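Beta-Ala-His dipeptidase (Homo sapiens, PDB 3DLJ) hydrolyses Xaa-His dipeptides, above all carnosine and anserine, as a secreted zinc metallopeptidase of the M20 family. Local coordinates at residues L111-A116 with D125-T130; V229-R234 with V255-S260; R299-V304 with G449-G454; R370-V375 with M385-T390. One frame throughout, in Å; residues are numbered along the deposited sequence.

Contact 1 (L111-A116 with D125-T130)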
# COMPACT_ATOMS: atom_id res chain seq x y z
N LEU A 111 -6.99 3.64 8.28
CA LEU A 111 -6.38 3.93 9.59
C LEU A 111 -5.92 2.68 10.35
O LEU A 111 -5.45 2.78 11.48
CB LEU A 111 -7.30 4.82 10.42
CG LEU A 111 -7.41 6.24 9.84
CD1 LEU A 111 -8.48 7.00 10.57
CD2 LEU A 111 -6.09 6.99 9.95
N ASP A 112 -6.01 1.52 9.71
CA ASP A 112 -5.32 0.33 10.18
C ASP A 112 -3.88 0.29 9.68
O ASP A 112 -3.55 0.82 8.61
CB ASP A 112 -6.05 -0.96 9.77
CG ASP A 112 -6.13 -1.14 8.28
OD1 ASP A 112 -6.51 -0.16 7.58
OD2 ASP A 112 -5.79 -2.25 7.79
N VAL A 113 -3.03 -0.37 10.48
CA VAL A 113 -1.59 -0.49 10.21
C VAL A 113 -1.16 -1.99 10.19
O VAL A 113 -1.86 -2.88 10.74
CB VAL A 113 -0.75 0.33 11.26
CG1 VAL A 113 -1.04 1.83 11.14
CG2 VAL A 113 -1.05 -0.14 12.67
N GLN A 114 -0.03 -2.24 9.52
CA GLN A 114 0.71 -3.50 9.58
C GLN A 114 1.25 -3.70 11.00
O GLN A 114 1.57 -2.71 11.67
CB GLN A 114 1.89 -3.47 8.59
CG GLN A 114 1.50 -3.71 7.12
CD GLN A 114 1.11 -5.18 6.84
OE1 GLN A 114 1.78 -6.10 7.30
NE2 GLN A 114 0.02 -5.38 6.11
N PRO A 115 1.34 -4.96 11.47
CA PRO A 115 1.91 -5.22 12.79
C PRO A 115 3.31 -4.61 12.94
O PRO A 115 4.04 -4.46 11.97
CB PRO A 115 2.02 -6.75 12.83
CG PRO A 115 0.94 -7.23 11.92
CD PRO A 115 0.92 -6.20 10.79
N ALA A 116 3.66 -4.25 14.17
CA ALA A 116 4.98 -3.77 14.47
C ALA A 116 5.40 -4.31 15.82
O ALA A 116 4.83 -3.97 16.87
CB ALA A 116 5.01 -2.26 14.48
N ASP A 125 10.49 2.83 19.64
CA ASP A 125 9.21 2.19 19.92
C ASP A 125 8.27 2.49 18.74
O ASP A 125 7.93 3.66 18.49
CB ASP A 125 8.67 2.72 21.26
CG ASP A 125 7.34 2.10 21.64
OD1 ASP A 125 6.64 1.61 20.75
OD2 ASP A 125 6.98 2.12 22.83
N PRO A 126 7.85 1.45 17.98
CA PRO A 126 7.04 1.63 16.75
C PRO A 126 5.80 2.51 16.90
O PRO A 126 5.39 3.15 15.95
CB PRO A 126 6.62 0.19 16.38
CG PRO A 126 6.97 -0.65 17.54
CD PRO A 126 8.09 0.02 18.26
N TYR A 127 5.24 2.55 18.11
CA TYR A 127 4.01 3.27 18.39
C TYR A 127 4.23 4.58 19.15
O TYR A 127 3.27 5.21 19.63
CB TYR A 127 3.00 2.36 19.09
CG TYR A 127 2.51 1.25 18.18
CD1 TYR A 127 2.90 -0.10 18.39
CD2 TYR A 127 1.69 1.54 17.09
CE1 TYR A 127 2.46 -1.12 17.52
CE2 TYR A 127 1.25 0.53 16.23
CZ TYR A 127 1.63 -0.78 16.44
OH TYR A 127 1.17 -1.74 15.57
N VAL A 128 5.49 4.99 19.27
CA VAL A 128 5.82 6.31 19.82
C VAL A 128 6.48 7.10 18.69
O VAL A 128 7.65 6.84 18.38
CB VAL A 128 6.80 6.23 21.04
CG1 VAL A 128 7.17 7.64 21.52
CG2 VAL A 128 6.20 5.42 22.19
N LEU A 129 5.75 8.04 18.07
CA LEU A 129 6.33 8.86 16.97
C LEU A 129 7.57 9.58 17.52
O LEU A 129 7.48 10.31 18.49
CB LEU A 129 5.31 9.86 16.39
CG LEU A 129 5.64 10.58 15.05
CD1 LEU A 129 5.38 9.67 13.83
CD2 LEU A 129 4.86 11.91 14.90
N THR A 130 8.72 9.33 16.90
CA THR A 130 10.00 9.88 17.33
C THR A 130 10.61 10.65 16.15
O THR A 130 10.77 10.09 15.06
CB THR A 130 10.95 8.72 17.81
OG1 THR A 130 10.28 7.89 18.78
CG2 THR A 130 12.25 9.25 18.42
O HOH W 1 1.32 -4.31 16.08

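Contact 2 (V229-R234 with V255-S260)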
# COMPACT_ATOMS: atom_id res chain seq x y z
N VAL A 229 2.38 -22.56 -0.75
CA VAL A 229 2.72 -23.92 -1.14
C VAL A 229 2.91 -24.76 0.11
O VAL A 229 3.95 -24.67 0.76
CB VAL A 229 4.02 -23.97 -2.00
CG1 VAL A 229 4.33 -25.42 -2.49
CG2 VAL A 229 3.96 -23.00 -3.16
N GLU A 230 1.92 -25.59 0.42
CA GLU A 230 1.98 -26.49 1.55
C GLU A 230 2.58 -27.84 1.18
O GLU A 230 2.16 -28.49 0.23
CB GLU A 230 0.59 -26.64 2.18
CG GLU A 230 0.58 -27.38 3.53
CD GLU A 230 -0.84 -27.78 3.99
OE1 GLU A 230 -1.48 -28.61 3.34
OE2 GLU A 230 -1.31 -27.25 5.01
N VAL A 231 3.61 -28.25 1.93
CA VAL A 231 4.09 -29.62 1.85
C VAL A 231 3.88 -30.28 3.22
O VAL A 231 4.36 -29.79 4.24
CB VAL A 231 5.59 -29.73 1.38
CG1 VAL A 231 5.94 -31.18 1.15
CG2 VAL A 231 5.85 -28.93 0.10
N LYS A 232 3.17 -31.40 3.23
CA LYS A 232 2.76 -32.05 4.48
C LYS A 232 3.12 -33.52 4.51
O LYS A 232 2.79 -34.27 3.59
CB LYS A 232 1.25 -31.88 4.70
CG LYS A 232 0.76 -32.63 5.92
CD LYS A 232 -0.71 -32.51 6.19
CE LYS A 232 -1.18 -33.71 7.04
NZ LYS A 232 -2.37 -33.37 7.88
N CYS A 233 3.82 -33.92 5.57
CA CYS A 233 4.08 -35.32 5.92
C CYS A 233 3.00 -35.78 6.92
O CYS A 233 2.02 -36.44 6.56
CB CYS A 233 5.50 -35.47 6.52
SG CYS A 233 6.07 -37.19 6.89
N ARG A 234 3.16 -35.40 8.18
CA ARG A 234 2.12 -35.55 9.17
C ARG A 234 2.17 -34.22 9.86
O ARG A 234 3.03 -33.40 9.55
CB ARG A 234 2.44 -36.67 10.14
CG ARG A 234 3.80 -36.51 10.80
CD ARG A 234 4.04 -37.56 11.87
NE ARG A 234 5.00 -37.03 12.84
CZ ARG A 234 5.67 -37.75 13.73
NH1 ARG A 234 5.48 -39.07 13.78
NH2 ARG A 234 6.52 -37.16 14.55
N VAL A 255 11.91 -26.37 -0.11
CA VAL A 255 13.09 -25.65 -0.56
C VAL A 255 13.41 -25.89 -2.05
O VAL A 255 13.84 -24.98 -2.77
CB VAL A 255 14.32 -25.94 0.37
CG1 VAL A 255 15.60 -25.49 -0.28
CG2 VAL A 255 14.12 -25.26 1.74
N ALA A 256 13.20 -27.12 -2.50
CA ALA A 256 13.35 -27.44 -3.91
C ALA A 256 12.24 -26.77 -4.76
O ALA A 256 12.50 -26.29 -5.85
CB ALA A 256 13.37 -28.94 -4.12
N LEU A 257 11.01 -26.76 -4.25
CA LEU A 257 9.91 -26.05 -4.92
C LEU A 257 10.16 -24.56 -5.03
O LEU A 257 10.05 -23.99 -6.10
CB LEU A 257 8.58 -26.30 -4.19
CG LEU A 257 8.07 -27.73 -4.36
CD1 LEU A 257 7.00 -28.02 -3.35
CD2 LEU A 257 7.58 -27.96 -5.79
N LEU A 258 10.50 -23.93 -3.92
CA LEU A 258 10.83 -22.50 -3.89
C LEU A 258 12.05 -22.14 -4.74
O LEU A 258 12.09 -21.08 -5.36
CB LEU A 258 11.04 -22.04 -2.44
CG LEU A 258 9.85 -22.13 -1.48
CD1 LEU A 258 10.26 -21.66 -0.06
CD2 LEU A 258 8.63 -21.34 -2.00
N GLY A 259 13.05 -23.02 -4.75
CA GLY A 259 14.26 -22.82 -5.52
C GLY A 259 14.11 -23.00 -7.02
O GLY A 259 15.04 -22.70 -7.76
N SER A 260 12.96 -23.47 -7.47
CA SER A 260 12.68 -23.73 -8.88
C SER A 260 12.00 -22.55 -9.60
O SER A 260 11.70 -22.64 -10.78
CB SER A 260 11.77 -24.97 -8.97
OG SER A 260 10.41 -24.60 -8.71

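Contact 3 (R299-V304 with G449-G454). With SO4 (sulfate ion), chain N.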
# COMPACT_ATOMS: atom_id res chain seq x y z
N ARG A 299 20.55 4.10 -5.06
CA ARG A 299 21.36 3.08 -4.37
C ARG A 299 21.63 3.51 -2.93
O ARG A 299 21.57 2.69 -2.03
CB ARG A 299 22.68 2.76 -5.09
CG ARG A 299 22.67 1.42 -5.84
CD ARG A 299 23.98 1.17 -6.60
N ASN A 300 21.90 4.80 -2.74
CA ASN A 300 22.25 5.32 -1.43
C ASN A 300 21.14 5.35 -0.38
O ASN A 300 21.37 5.00 0.78
CB ASN A 300 22.87 6.70 -1.55
CG ASN A 300 24.12 6.81 -0.74
OD1 ASN A 300 25.06 6.01 -0.94
ND2 ASN A 300 24.17 7.78 0.18
N SER A 301 19.95 5.79 -0.77
CA SER A 301 18.82 5.81 0.16
C SER A 301 18.29 4.42 0.49
O SER A 301 17.62 4.24 1.51
CB SER A 301 17.69 6.74 -0.33
OG SER A 301 17.32 6.46 -1.66
N SER A 302 18.59 3.45 -0.38
CA SER A 302 18.16 2.05 -0.24
C SER A 302 19.22 1.24 0.48
O SER A 302 18.94 0.15 0.99
CB SER A 302 17.95 1.42 -1.61
OG SER A 302 17.14 2.21 -2.43
N ARG A 303 20.45 1.76 0.48
CA ARG A 303 21.57 1.15 1.20
C ARG A 303 21.82 -0.23 0.61
O ARG A 303 22.11 -1.20 1.32
CB ARG A 303 21.30 1.17 2.71
CG ARG A 303 20.67 2.51 3.10
CD ARG A 303 20.30 2.70 4.53
NE ARG A 303 19.35 1.73 5.06
CZ ARG A 303 18.03 1.75 4.92
NH1 ARG A 303 17.39 2.68 4.19
NH2 ARG A 303 17.33 0.81 5.54
N VAL A 304 21.70 -0.27 -0.71
CA VAL A 304 21.91 -1.45 -1.54
C VAL A 304 23.21 -1.25 -2.35
O VAL A 304 23.38 -0.23 -3.03
CB VAL A 304 20.67 -1.67 -2.46
CG1 VAL A 304 21.02 -2.48 -3.70
CG2 VAL A 304 19.54 -2.33 -1.70
N GLY A 449 4.70 10.16 0.41
CA GLY A 449 5.86 9.50 0.97
C GLY A 449 7.15 9.62 0.18
O GLY A 449 7.13 9.76 -1.04
N ALA A 450 8.28 9.58 0.88
CA ALA A 450 9.57 9.48 0.20
C ALA A 450 9.87 8.03 -0.09
O ALA A 450 9.34 7.12 0.56
CB ALA A 450 10.71 10.12 1.01
N VAL A 451 10.75 7.82 -1.05
CA VAL A 451 11.17 6.50 -1.54
C VAL A 451 11.68 5.62 -0.40
O VAL A 451 11.51 4.39 -0.44
CB VAL A 451 12.25 6.69 -2.67
CG1 VAL A 451 13.57 7.24 -2.13
CG2 VAL A 451 12.46 5.40 -3.46
N ASP A 452 12.27 6.24 0.62
CA ASP A 452 12.88 5.49 1.71
C ASP A 452 12.06 5.45 3.03
O ASP A 452 12.61 5.21 4.11
CB ASP A 452 14.29 6.00 1.96
CG ASP A 452 14.34 7.45 2.48
OD1 ASP A 452 13.33 8.17 2.38
OD2 ASP A 452 15.40 7.84 2.99
N ASP A 453 10.75 5.66 2.92
CA ASP A 453 9.87 5.72 4.10
C ASP A 453 9.75 4.40 4.83
O ASP A 453 9.47 4.39 6.01
CB ASP A 453 8.49 6.26 3.71
CG ASP A 453 8.44 7.80 3.66
OD1 ASP A 453 9.47 8.47 3.83
OD2 ASP A 453 7.37 8.37 3.43
N GLY A 454 9.97 3.28 4.13
CA GLY A 454 9.99 1.96 4.76
C GLY A 454 8.64 1.45 5.22
O GLY A 454 8.54 0.83 6.28
S SO4 N . 20.11 -0.84 7.43
O1 SO4 N . 21.02 -1.97 7.60
O2 SO4 N . 20.77 0.01 6.44
O3 SO4 N . 18.75 -1.16 6.97
O4 SO4 N . 19.92 -0.22 8.72
O HOH W 2 17.48 6.11 3.29

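Contact 4 (R370-V375 with M385-T390)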
# COMPACT_ATOMS: atom_id res chain seq x y z
N ARG A 370 0.99 -25.85 -12.32
CA ARG A 370 1.56 -26.89 -13.18
C ARG A 370 3.05 -27.01 -13.01
O ARG A 370 3.59 -28.12 -12.93
CB ARG A 370 1.26 -26.62 -14.66
CG ARG A 370 -0.09 -27.17 -15.15
N HIS A 371 3.73 -25.87 -12.97
CA HIS A 371 5.16 -25.86 -12.75
C HIS A 371 5.51 -26.57 -11.44
O HIS A 371 6.34 -27.49 -11.43
CB HIS A 371 5.70 -24.44 -12.81
CG HIS A 371 7.13 -24.32 -12.38
ND1 HIS A 371 8.19 -24.68 -13.19
CD2 HIS A 371 7.67 -23.91 -11.21
CE1 HIS A 371 9.32 -24.49 -12.54
NE2 HIS A 371 9.03 -24.02 -11.34
N LEU A 372 4.85 -26.18 -10.36
CA LEU A 372 5.13 -26.74 -9.04
C LEU A 372 4.85 -28.24 -8.94
O LEU A 372 5.67 -28.97 -8.38
CB LEU A 372 4.42 -25.94 -7.94
CG LEU A 372 4.98 -24.52 -7.71
CD1 LEU A 372 4.10 -23.70 -6.78
CD2 LEU A 372 6.44 -24.54 -7.21
N GLU A 373 3.70 -28.68 -9.48
CA GLU A 373 3.36 -30.10 -9.65
C GLU A 373 4.41 -30.85 -10.43
O GLU A 373 4.80 -31.95 -10.04
CB GLU A 373 1.98 -30.26 -10.33
CG GLU A 373 0.85 -29.82 -9.41
CD GLU A 373 -0.54 -29.73 -10.08
OE1 GLU A 373 -0.68 -29.87 -11.33
OE2 GLU A 373 -1.50 -29.52 -9.32
N ASP A 374 4.89 -30.29 -11.53
CA ASP A 374 5.94 -30.95 -12.30
C ASP A 374 7.26 -31.10 -11.51
O ASP A 374 7.90 -32.16 -11.55
CB ASP A 374 6.15 -30.27 -13.66
CG ASP A 374 5.04 -30.62 -14.67
OD1 ASP A 374 4.18 -31.48 -14.38
OD2 ASP A 374 5.02 -30.03 -15.78
N VAL A 375 7.66 -30.06 -10.78
CA VAL A 375 8.86 -30.15 -9.94
C VAL A 375 8.66 -31.18 -8.82
O VAL A 375 9.52 -32.02 -8.57
CB VAL A 375 9.27 -28.78 -9.34
CG1 VAL A 375 10.37 -28.93 -8.24
CG2 VAL A 375 9.72 -27.84 -10.46
N MET A 385 1.45 -32.21 -1.65
CA MET A 385 1.61 -30.80 -1.89
C MET A 385 0.29 -30.14 -2.26
O MET A 385 -0.44 -30.64 -3.11
CB MET A 385 2.65 -30.52 -2.96
CG MET A 385 2.78 -29.03 -3.26
SD MET A 385 3.65 -28.75 -4.79
CE MET A 385 2.47 -29.35 -5.99
N VAL A 386 0.00 -29.02 -1.63
CA VAL A 386 -1.11 -28.18 -2.04
C VAL A 386 -0.63 -26.76 -2.40
O VAL A 386 -0.09 -26.03 -1.55
CB VAL A 386 -2.20 -28.11 -0.95
CG1 VAL A 386 -3.41 -27.31 -1.46
CG2 VAL A 386 -2.61 -29.51 -0.51
N VAL A 387 -0.83 -26.38 -3.65
CA VAL A 387 -0.65 -25.01 -4.09
C VAL A 387 -1.98 -24.28 -4.00
O VAL A 387 -3.00 -24.79 -4.45
CB VAL A 387 -0.18 -24.94 -5.57
CG1 VAL A 387 0.06 -23.49 -5.98
CG2 VAL A 387 1.08 -25.74 -5.78
N SER A 388 -1.98 -23.08 -3.41
CA SER A 388 -3.14 -22.22 -3.53
C SER A 388 -2.79 -20.77 -3.79
O SER A 388 -1.93 -20.19 -3.12
CB SER A 388 -4.13 -22.40 -2.37
OG SER A 388 -3.60 -21.95 -1.15
N MET A 389 -3.41 -20.20 -4.81
CA MET A 389 -3.31 -18.77 -5.06
C MET A 389 -4.41 -18.07 -4.27
O MET A 389 -5.59 -18.22 -4.55
CB MET A 389 -3.39 -18.45 -6.54
CG MET A 389 -2.96 -17.03 -6.84
SD MET A 389 -3.33 -16.57 -8.53
CE MET A 389 -5.11 -16.33 -8.41
N THR A 390 -3.98 -17.33 -3.26
CA THR A 390 -4.89 -16.82 -2.26
C THR A 390 -5.33 -15.42 -2.65
O THR A 390 -6.35 -14.93 -2.18
CB THR A 390 -4.25 -16.86 -0.84
OG1 THR A 390 -2.89 -16.38 -0.91
CG2 THR A 390 -4.20 -18.32 -0.31
O HOH W 3 -1.08 -29.46 -6.31

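Contact 1 (L111-A116 with D125-T130)
P126 and Y127 face V113 and A116 across this contact, and D125 opens the turn that carries P126 and Y127. D125 OD1 accepts from Y127 N at 3.1 Å, an Asx turn in which the donor stands 36° out of the carboxylate plane. V128 N returns to D125 O at 2.9 Å and closes a type I beta turn. P126 presses its ring CB against A116 CB at 3.5 Å, tighter than usual for two carbons. Y127 follows, its CG anti to its own carbonyl carbon (chi1 -67°), and this swings the ring over to the 111-116 segment. There A116 CB lies 4.1 Å from Y127 CE1, while V113 CG2 meets the ring edge, 4.0 Å from Y127 OH. A water in the plane of the ring, 2.6 Å from Y127 OH, accepts from A116 N at 3.0 Å and so links the two segments. A phenylalanine in place of Y127 would probably leave this water without its phenolic partner and weaken the bridge. The 111-116 segment carries D112, probably an active-site residue, its OD2 hydrogen-bonded to S41 OG and E178 N, and Q114 NE2 hydrogen-bonds to E178 OE2, a zinc ligand. R139 hydrogen-bonds to Q114 O, P115 O and the P126 backbone. Both segments follow strand 104-110, and T130 opens strand 130-132; L111 packs on helix 46-65, V113 on K145 of helix 141-160.

Contact 2 (V229-R234 with V255-S260)
No ring, amide or carboxylate takes part where V229 and V231 meet L257, so there are no faces or edges to assign: the contact is made by methyl groups alone. A single one, L257 CD1, does the touching from the helix side. It lies 3.8 Å from V229 CG1 and 3.7 Å from V231 CG2, and thus bridges two strand residues that point to the same side. V231 and L257 reach for each other tip to tip, whereas V229 crosses the leucine obliquely. Each valine presents a different branch: V229 CG1 is anti to its backbone N (chi1 -176°), while V231 CG2 is the methyl anti to the carbonyl carbon.

L257 O is gripped twice, by S260 OG at 2.7 Å and by S260 N at 3.3 Å.

L254 of the same helix also touches both valines. Helix 250-258 therefore lies on one face of the sheet, consistent with the smaller, dimerisation-type domain of M20 peptidases. It packs against strand 216-232, whose backbone is hydrogen-bonded to strand 346-355 through V229 and V231 and to strand 384-397 through E230. L372 of helix 361-377 touches both V229 and L257.

Contact 3 (R299-V304 with G449-G454)
S301 and D452 both turn their side-chain branch into the position between the backbone N and the carbonyl carbon, S301 OG at chi1 51° and D452 CG at chi1 66°. V451 does the same with CG1, which lies 3.9 Å from S301 OG. That hydroxyl is hydrogen-bonded to E297 O of the same helix, and the valine methyl only packs against it. D452 CB comes up to S301 O at 3.8 Å.

No direct hydrogen bond joins the segments. A water donates to both sides, to S301 O at 2.6 Å and to D452 OD2 at 2.7 Å, while D452 OD1 forms a salt bridge with K461. The helix ends in a Schellman motif with R303 as its C-prime residue, and R303 NH1 adds a weak bond to S301 O. The guanidinium meets a sulfate, probably from the crystallisation liquor, at its edge: R303 NE donates a hydrogen bond to sulfate O2 at 2.6 Å and R303 NH2 one to sulfate O3 at 2.8 Å, nearly straight (175°).

R303 NH1 remains 5.7 Å from D452 OD2, so the opposite charges probably attract only at a distance. The chemistry implies a light, water-mediated surface contact between helix end and loop.

Contact 4 (R370-V375 with M385-T390)
Apolar contacts centre on L372. L372 CD1 lies 3.8 Å from V387 CG2, and the same valine methyl stands 4.0 Å from L372 CB, so V387 CG2 packs across the leucine side chain, touching both its root and one tip. The two side chains cross at about a right angle. L372 CG is anti to its carbonyl carbon (chi1 -69°), which directs the leucine to the strand. M385 SD joins this apolar group, 4.3 Å from L372 CB.

Segments 370-375 and 385-390 run nearly antiparallel, at 167° with their axes 9.4 Å apart. They belong to helix 361-377 and strand 384-397, which follow each other in the chain as an alpha-beta hairpin. Helix 250-258 adjoins it on the same face of the sheet, its L257 touching L372 and M385. Two helices on one side of a beta-sheet are consistent with the dimerisation domain of the M20 family.

The methionine methyl packs on backbone and on the aliphatic part of a charged side chain. M385 bends at its last torsion (chi3 69°), bringing CE to 3.8 Å from E373 N and 3.8 Å from E373 CG. The glutamate chain is crossed roughly at right angles.

Polar linkage is confined to a water, which donates to E373 OE2 at 3.0 Å and, weakly, to M385 O at 3.5 Å.

Contacts 2 and 4 form one neighbourhood, their centres about 9 Å apart. Strands 216-232 and 384-397 are neighbours in one sheet, with E230 N 2.8 Å from V386 O in a probable hydrogen bond, and S260 OG, just past helix 250-258, makes a probable hydrogen bond with H371 NE2 of helix 361-377. Contacts 1 and 3 lie nearer the centre of the chain, with centres about 19 Å from each other and 33 to 36 Å from contacts 2 and 4. Along the chain contacts 1, 2 and 4 follow in series, while contact 3 spans contact 4. This is consistent with a chain that leaves the zinc-site region for that sheet, 299-304 and 449-454 meeting from before and after its later strands.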